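Local coordinates for polygalacturonase (Pectobacterium carotovorum subsp. carotovorum, PDB 1BHE), which hydrolyses the 1,4-alpha-D-galacturonosyl linkages of polygalacturonic acid and takes part in the maceration and soft-rotting of plant tissue, at residues Arg4-Pro9 / Thr186-Thr191; Ile212-Ser217 / Ile240-Asn245. All blocks are in the same frame, centred on the assembly; numbering follows the deposited sequence.

Contact 1: Arg4-Pro9 / Thr186-Thr191; sequences RTVSEP and TAWKTT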
loop_
_atom_site.group_PDB
_atom_site.type_symbol
_atom_site.label_atom_id
_atom_site.label_comp_id
_atom_site.label_asym_id
_atom_site.label_seq_id
_atom_site.Cartn_x
_atom_site.Cartn_y
_atom_site.Cartn_z
ATOM N N ARG A 4 11.326 13.881 -8.602
ATOM C CA ARG A 4 12.704 13.700 -8.188
ATOM C C ARG A 4 13.473 12.794 -9.148
ATOM O O ARG A 4 12.870 11.974 -9.836
ATOM C CB ARG A 4 12.765 13.016 -6.811
ATOM C CG ARG A 4 12.012 13.726 -5.695
ATOM C CD ARG A 4 11.999 12.846 -4.447
ATOM N NE ARG A 4 11.375 11.553 -4.733
ATOM C CZ ARG A 4 11.538 10.461 -3.993
ATOM N NH1 ARG A 4 12.294 10.483 -2.908
ATOM N NH2 ARG A 4 10.933 9.333 -4.336
ATOM N N THR A 5 14.799 12.896 -9.097
ATOM C CA THR A 5 15.627 11.924 -9.808
ATOM C C THR A 5 15.796 10.762 -8.829
ATOM O O THR A 5 16.135 10.983 -7.667
ATOM C CB THR A 5 16.999 12.448 -10.235
ATOM O OG1 THR A 5 17.612 13.169 -9.161
ATOM C CG2 THR A 5 16.830 13.381 -11.420
ATOM N N VAL A 6 15.386 9.569 -9.235
ATOM C CA VAL A 6 15.416 8.410 -8.354
ATOM C C VAL A 6 16.252 7.284 -8.961
ATOM O O VAL A 6 15.908 6.780 -10.030
ATOM C CB VAL A 6 14.003 7.870 -8.056
ATOM C CG1 VAL A 6 14.079 6.655 -7.134
ATOM C CG2 VAL A 6 13.117 8.939 -7.422
ATOM N N SER A 7 17.297 6.888 -8.251
ATOM C CA SER A 7 18.136 5.776 -8.717
ATOM C C SER A 7 18.146 4.713 -7.625
ATOM O O SER A 7 17.602 4.980 -6.548
ATOM C CB SER A 7 19.532 6.246 -9.105
ATOM O OG SER A 7 20.199 6.846 -8.014
ATOM N N GLU A 8 18.616 3.506 -7.919
ATOM C CA GLU A 8 18.532 2.424 -6.941
ATOM C C GLU A 8 19.147 2.810 -5.600
ATOM O O GLU A 8 20.265 3.306 -5.514
ATOM C CB GLU A 8 19.226 1.157 -7.455
ATOM C CG GLU A 8 18.957 -0.089 -6.630
ATOM C CD GLU A 8 19.267 -1.397 -7.325
ATOM O OE1 GLU A 8 19.669 -1.403 -8.506
ATOM O OE2 GLU A 8 19.107 -2.466 -6.695
ATOM N N PRO A 9 18.402 2.569 -4.525
ATOM C CA PRO A 9 18.859 2.833 -3.179
ATOM C C PRO A 9 20.140 2.079 -2.838
ATOM O O PRO A 9 20.414 1.011 -3.384
ATOM C CB PRO A 9 17.723 2.296 -2.296
ATOM C CG PRO A 9 16.515 2.381 -3.168
ATOM C CD PRO A 9 17.031 1.990 -4.539
ATOM N N THR A 186 10.414 6.171 -1.852
ATOM C CA THR A 186 10.880 5.240 -2.879
ATOM C C THR A 186 10.809 3.810 -2.336
ATOM O O THR A 186 11.456 3.512 -1.331
ATOM C CB THR A 186 12.327 5.545 -3.298
ATOM O OG1 THR A 186 12.379 6.822 -3.955
ATOM C CG2 THR A 186 12.882 4.499 -4.265
ATOM N N ALA A 187 10.033 2.968 -3.005
ATOM C CA ALA A 187 9.970 1.542 -2.687
ATOM C C ALA A 187 10.599 0.842 -3.908
ATOM O O ALA A 187 10.150 1.075 -5.029
ATOM C CB ALA A 187 8.567 1.050 -2.432
ATOM N N TRP A 188 11.682 0.118 -3.698
ATOM C CA TRP A 188 12.423 -0.498 -4.809
ATOM C C TRP A 188 12.823 -1.910 -4.416
ATOM O O TRP A 188 13.310 -2.124 -3.309
ATOM C CB TRP A 188 13.642 0.366 -5.091
ATOM C CG TRP A 188 14.449 0.059 -6.310
ATOM C CD1 TRP A 188 15.019 -1.128 -6.665
ATOM C CD2 TRP A 188 14.802 0.998 -7.339
ATOM N NE1 TRP A 188 15.697 -0.993 -7.855
ATOM C CE2 TRP A 188 15.578 0.306 -8.288
ATOM C CE3 TRP A 188 14.538 2.358 -7.540
ATOM C CZ2 TRP A 188 16.083 0.927 -9.427
ATOM C CZ3 TRP A 188 15.040 2.972 -8.672
ATOM C CH2 TRP A 188 15.813 2.255 -9.600
ATOM N N LYS A 189 12.520 -2.898 -5.254
ATOM C CA LYS A 189 12.786 -4.292 -4.898
ATOM C C LYS A 189 12.071 -4.669 -3.606
ATOM O O LYS A 189 12.591 -5.389 -2.764
ATOM C CB LYS A 189 14.288 -4.582 -4.837
ATOM C CG LYS A 189 14.851 -4.891 -6.227
ATOM C CD LYS A 189 16.372 -4.871 -6.245
ATOM C CE LYS A 189 16.910 -5.232 -7.633
ATOM N NZ LYS A 189 18.388 -4.991 -7.705
ATOM N N THR A 190 10.831 -4.203 -3.457
ATOM C CA THR A 190 10.022 -4.509 -2.286
ATOM C C THR A 190 9.132 -5.695 -2.650
ATOM O O THR A 190 8.475 -5.654 -3.692
ATOM C CB THR A 190 9.151 -3.320 -1.847
ATOM O OG1 THR A 190 9.985 -2.285 -1.309
ATOM C CG2 THR A 190 8.155 -3.725 -0.770
ATOM N N THR A 191 9.158 -6.735 -1.827
ATOM C CA THR A 191 8.279 -7.881 -2.067
ATOM C C THR A 191 7.179 -7.879 -1.015
ATOM O O THR A 191 7.492 -7.780 0.168
ATOM C CB THR A 191 9.053 -9.215 -2.028
ATOM O OG1 THR A 191 9.960 -9.212 -3.141
ATOM C CG2 THR A 191 8.117 -10.407 -2.160
HETATM O O HOH W 1 17.223 -2.443 -9.922
#

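Contact 2: Ile212-Ser217 / Ile240-Asn245; sequences ITIAYS and ISILHN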
loop_
_atom_site.group_PDB
_atom_site.type_symbol
_atom_site.label_atom_id
_atom_site.label_comp_id
_atom_site.label_asym_id
_atom_site.label_seq_id
_atom_site.Cartn_x
_atom_site.Cartn_y
_atom_site.Cartn_z
ATOM N N ILE A 212 6.513 10.088 -5.314
ATOM C CA ILE A 212 6.544 8.672 -5.010
ATOM C C ILE A 212 7.053 7.808 -6.162
ATOM O O ILE A 212 6.577 7.949 -7.291
ATOM C CB ILE A 212 5.108 8.155 -4.730
ATOM C CG1 ILE A 212 4.340 9.042 -3.753
ATOM C CG2 ILE A 212 5.151 6.706 -4.253
ATOM C CD1 ILE A 212 4.962 9.214 -2.391
ATOM N N THR A 213 7.930 6.859 -5.851
ATOM C CA THR A 213 8.386 5.899 -6.848
ATOM C C THR A 213 8.220 4.480 -6.302
ATOM O O THR A 213 8.706 4.180 -5.215
ATOM C CB THR A 213 9.856 6.083 -7.256
ATOM O OG1 THR A 213 9.979 7.277 -8.036
ATOM C CG2 THR A 213 10.375 4.920 -8.096
ATOM N N ILE A 214 7.527 3.634 -7.056
ATOM C CA ILE A 214 7.421 2.211 -6.703
ATOM C C ILE A 214 8.005 1.460 -7.911
ATOM O O ILE A 214 7.433 1.557 -8.999
ATOM C CB ILE A 214 6.004 1.753 -6.369
ATOM C CG1 ILE A 214 5.437 2.494 -5.151
ATOM C CG2 ILE A 214 5.998 0.243 -6.118
ATOM C CD1 ILE A 214 3.963 2.275 -4.885
ATOM N N ALA A 215 9.166 0.831 -7.752
ATOM C CA ALA A 215 9.818 0.187 -8.891
ATOM C C ALA A 215 10.471 -1.145 -8.578
ATOM O O ALA A 215 10.877 -1.445 -7.455
ATOM C CB ALA A 215 10.888 1.130 -9.454
ATOM N N TYR A 216 10.517 -2.020 -9.588
ATOM C CA TYR A 216 11.132 -3.337 -9.475
ATOM C C TYR A 216 10.640 -4.118 -8.268
ATOM O O TYR A 216 11.411 -4.807 -7.595
ATOM C CB TYR A 216 12.660 -3.173 -9.443
ATOM C CG TYR A 216 13.186 -2.591 -10.742
ATOM C CD1 TYR A 216 13.262 -3.368 -11.887
ATOM C CD2 TYR A 216 13.579 -1.260 -10.815
ATOM C CE1 TYR A 216 13.727 -2.830 -13.082
ATOM C CE2 TYR A 216 14.035 -0.714 -12.001
ATOM C CZ TYR A 216 14.118 -1.510 -13.126
ATOM O OH TYR A 216 14.575 -0.967 -14.306
ATOM N N SER A 217 9.349 -4.027 -7.988
ATOM C CA SER A 217 8.744 -4.669 -6.835
ATOM C C SER A 217 7.726 -5.721 -7.248
ATOM O O SER A 217 7.315 -5.811 -8.403
ATOM C CB SER A 217 8.130 -3.591 -5.929
ATOM O OG SER A 217 9.153 -2.750 -5.411
ATOM N N ILE A 240 3.811 10.708 -9.216
ATOM C CA ILE A 240 4.013 9.310 -8.840
ATOM C C ILE A 240 4.487 8.477 -10.023
ATOM O O ILE A 240 3.989 8.625 -11.140
ATOM C CB ILE A 240 2.720 8.675 -8.279
ATOM C CG1 ILE A 240 2.262 9.383 -7.003
ATOM C CG2 ILE A 240 2.891 7.182 -8.000
ATOM C CD1 ILE A 240 0.928 8.942 -6.455
ATOM N N SER A 241 5.490 7.644 -9.795
ATOM C CA SER A 241 6.028 6.750 -10.806
ATOM C C SER A 241 5.885 5.298 -10.343
ATOM O O SER A 241 6.400 4.945 -9.285
ATOM C CB SER A 241 7.499 7.013 -11.101
ATOM O OG SER A 241 7.699 8.264 -11.721
ATOM N N ILE A 242 5.170 4.486 -11.098
ATOM C CA ILE A 242 4.980 3.065 -10.820
ATOM C C ILE A 242 5.617 2.318 -12.000
ATOM O O ILE A 242 5.008 2.181 -13.058
ATOM C CB ILE A 242 3.500 2.684 -10.708
ATOM C CG1 ILE A 242 2.749 3.558 -9.704
ATOM C CG2 ILE A 242 3.329 1.206 -10.358
ATOM C CD1 ILE A 242 3.250 3.505 -8.280
ATOM N N LEU A 243 6.882 1.937 -11.860
ATOM C CA LEU A 243 7.651 1.358 -12.943
ATOM C C LEU A 243 8.261 -0.014 -12.720
ATOM O O LEU A 243 8.985 -0.261 -11.757
ATOM C CB LEU A 243 8.826 2.322 -13.242
ATOM C CG LEU A 243 8.512 3.813 -13.383
ATOM C CD1 LEU A 243 9.770 4.666 -13.279
ATOM C CD2 LEU A 243 7.788 4.094 -14.694
ATOM N N HIS A 244 8.188 -0.862 -13.757
ATOM C CA HIS A 244 8.840 -2.164 -13.784
ATOM C C HIS A 244 8.429 -3.046 -12.611
ATOM O O HIS A 244 9.253 -3.480 -11.804
ATOM C CB HIS A 244 10.369 -2.011 -13.819
ATOM C CG HIS A 244 10.849 -0.979 -14.800
ATOM N ND1 HIS A 244 10.588 -1.069 -16.152
ATOM C CD2 HIS A 244 11.506 0.189 -14.605
ATOM C CE1 HIS A 244 11.105 -0.007 -16.754
ATOM N NE2 HIS A 244 11.662 0.773 -15.843
ATOM N N ASN A 245 7.128 -3.301 -12.494
ATOM C CA ASN A 245 6.602 -4.098 -11.395
ATOM C C ASN A 245 5.815 -5.325 -11.842
ATOM O O ASN A 245 5.363 -5.438 -12.980
ATOM C CB ASN A 245 5.677 -3.225 -10.529
ATOM C CG ASN A 245 6.416 -2.082 -9.853
ATOM O OD1 ASN A 245 7.263 -2.301 -8.990
ATOM N ND2 ASN A 245 6.076 -0.867 -10.272
#

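Contact 1: Arg4-Pro9 / Thr186-Thr191
Glu-8 and Pro-9 lie across one face of the Trp-188 indole. This joins the N-terminal arm to the outside of the right-handed parallel beta-helix of glycoside hydrolase family 28. The arm, Arg-4 to Pro-9, has no regular secondary structure. The other segment turns a corner at Lys-189, with beta strands on both sides of it.

The tight part is the indole face. Glu-8 CA sits 3.7 Å from the centroid of the six-membered ring, only 6° off the ring normal. Pro-9 CD lies over the same face, 4.0 Å from the centroid of the five-membered ring. Both are CH-pi contacts, so each ring of the indole has an aliphatic partner. The ring reaches the arm because CG of Trp-188 is anti to its backbone N (chi1 -171°). Val-6 CG1 comes to the ring edge, 4.1 Å from Trp-188 CZ3. The same methyl packs against Thr-186 CG2 at 3.8 Å.

The Arg-4 end is polar. NH2 of Arg-4 gives a bent bond to Thr-186 OG1 at 2.9 Å, with the acceptor tilted 33° from the guanidinium plane. The guanidinium also has Asp-2 as a salt-bridge partner and Asn-161 as a hydrogen-bond partner.

The solvent side is looser and is held by charge and water. Ser-7 is exposed and its CB points away from the strand. The extended side chain of Lys-189 brings NZ to the syn side of Glu-8 OE2, in a salt bridge of 2.8 Å. Tyr-165 OH is also hydrogen-bonded to OE2. A water accepts from Trp-188 NE1 at 3.0 Å and donates a weak bond to Glu-8 OE1.

Contact 2: Ile212-Ser217 / Ile240-Asn245
Ile-240 opens the second segment beside Ile-212. The two side chains point the same way, and Ile-240 CG1 is 3.8 Å from Ile-212 CB. Ser-241 follows with two backbone bonds. Its N donates to Ile-212 O at 2.7 Å, and its O accepts from Ile-214 N. Its side chain is on the other face, next to Thr-213. Both hydroxyls, Ser-241 OG and Thr-213 OG1, are hydrogen-bonded to Asp-2.

Ile-242 returns to the isoleucine face. Its CG1 is anti to the carbonyl carbon and chi2 is -61°, which brings CD1 to 3.7 Å from Ile-214 CD1. These in-register isoleucine pairs are stacked side chains of a parallel beta-helix, where strands of successive coils pair in parallel. Ile-204 and Val-226 pack on Ile-214 from other strands. Leu-243 N donates to Ile-214 O, and its own O accepts from Tyr-216 N.

At His-244 the chain turns a corner, as it does beside it at Tyr-216. His-244 CB lies over one face of the Tyr-216 ring, 3.8 Å from its centroid. The two rings are slid apart with planes at 25°. His-244 ND1 is hydrogen-bonded to Asp-269.

Asn-245 bridges the turn with its amide. OD1 accepts a hydrogen bond from Ser-217 N at 2.9 Å. ND2 gives a nearly straight bond (178°) to Ile-214 O, reaching it from above the carbonyl plane at 3.1 Å.

How the contacts relate
Contact 1 and contact 2 are neighbours, with centres about 7 Å apart, and they touch. Strands 183-193, 210-215 and 237-243 come in that order along the chain, with other strands between them, and each pairs in parallel with the next. Contact 2 joins equivalent strands of successive coils, whereas contact 1 brings back an N-terminal segment far away in sequence. Probable backbone hydrogen bonds link them, Ala-187 N to Thr-213 O and Ala-215 N to Ala-187 O. The Trp-188 and Tyr-216 rings also meet. The arm packs on both strands, since Val-6, a residue of contact 1, also touches Thr-213 of contact 2. Both contacts lie away from Asp-223 and His-251, the probable catalytic residues.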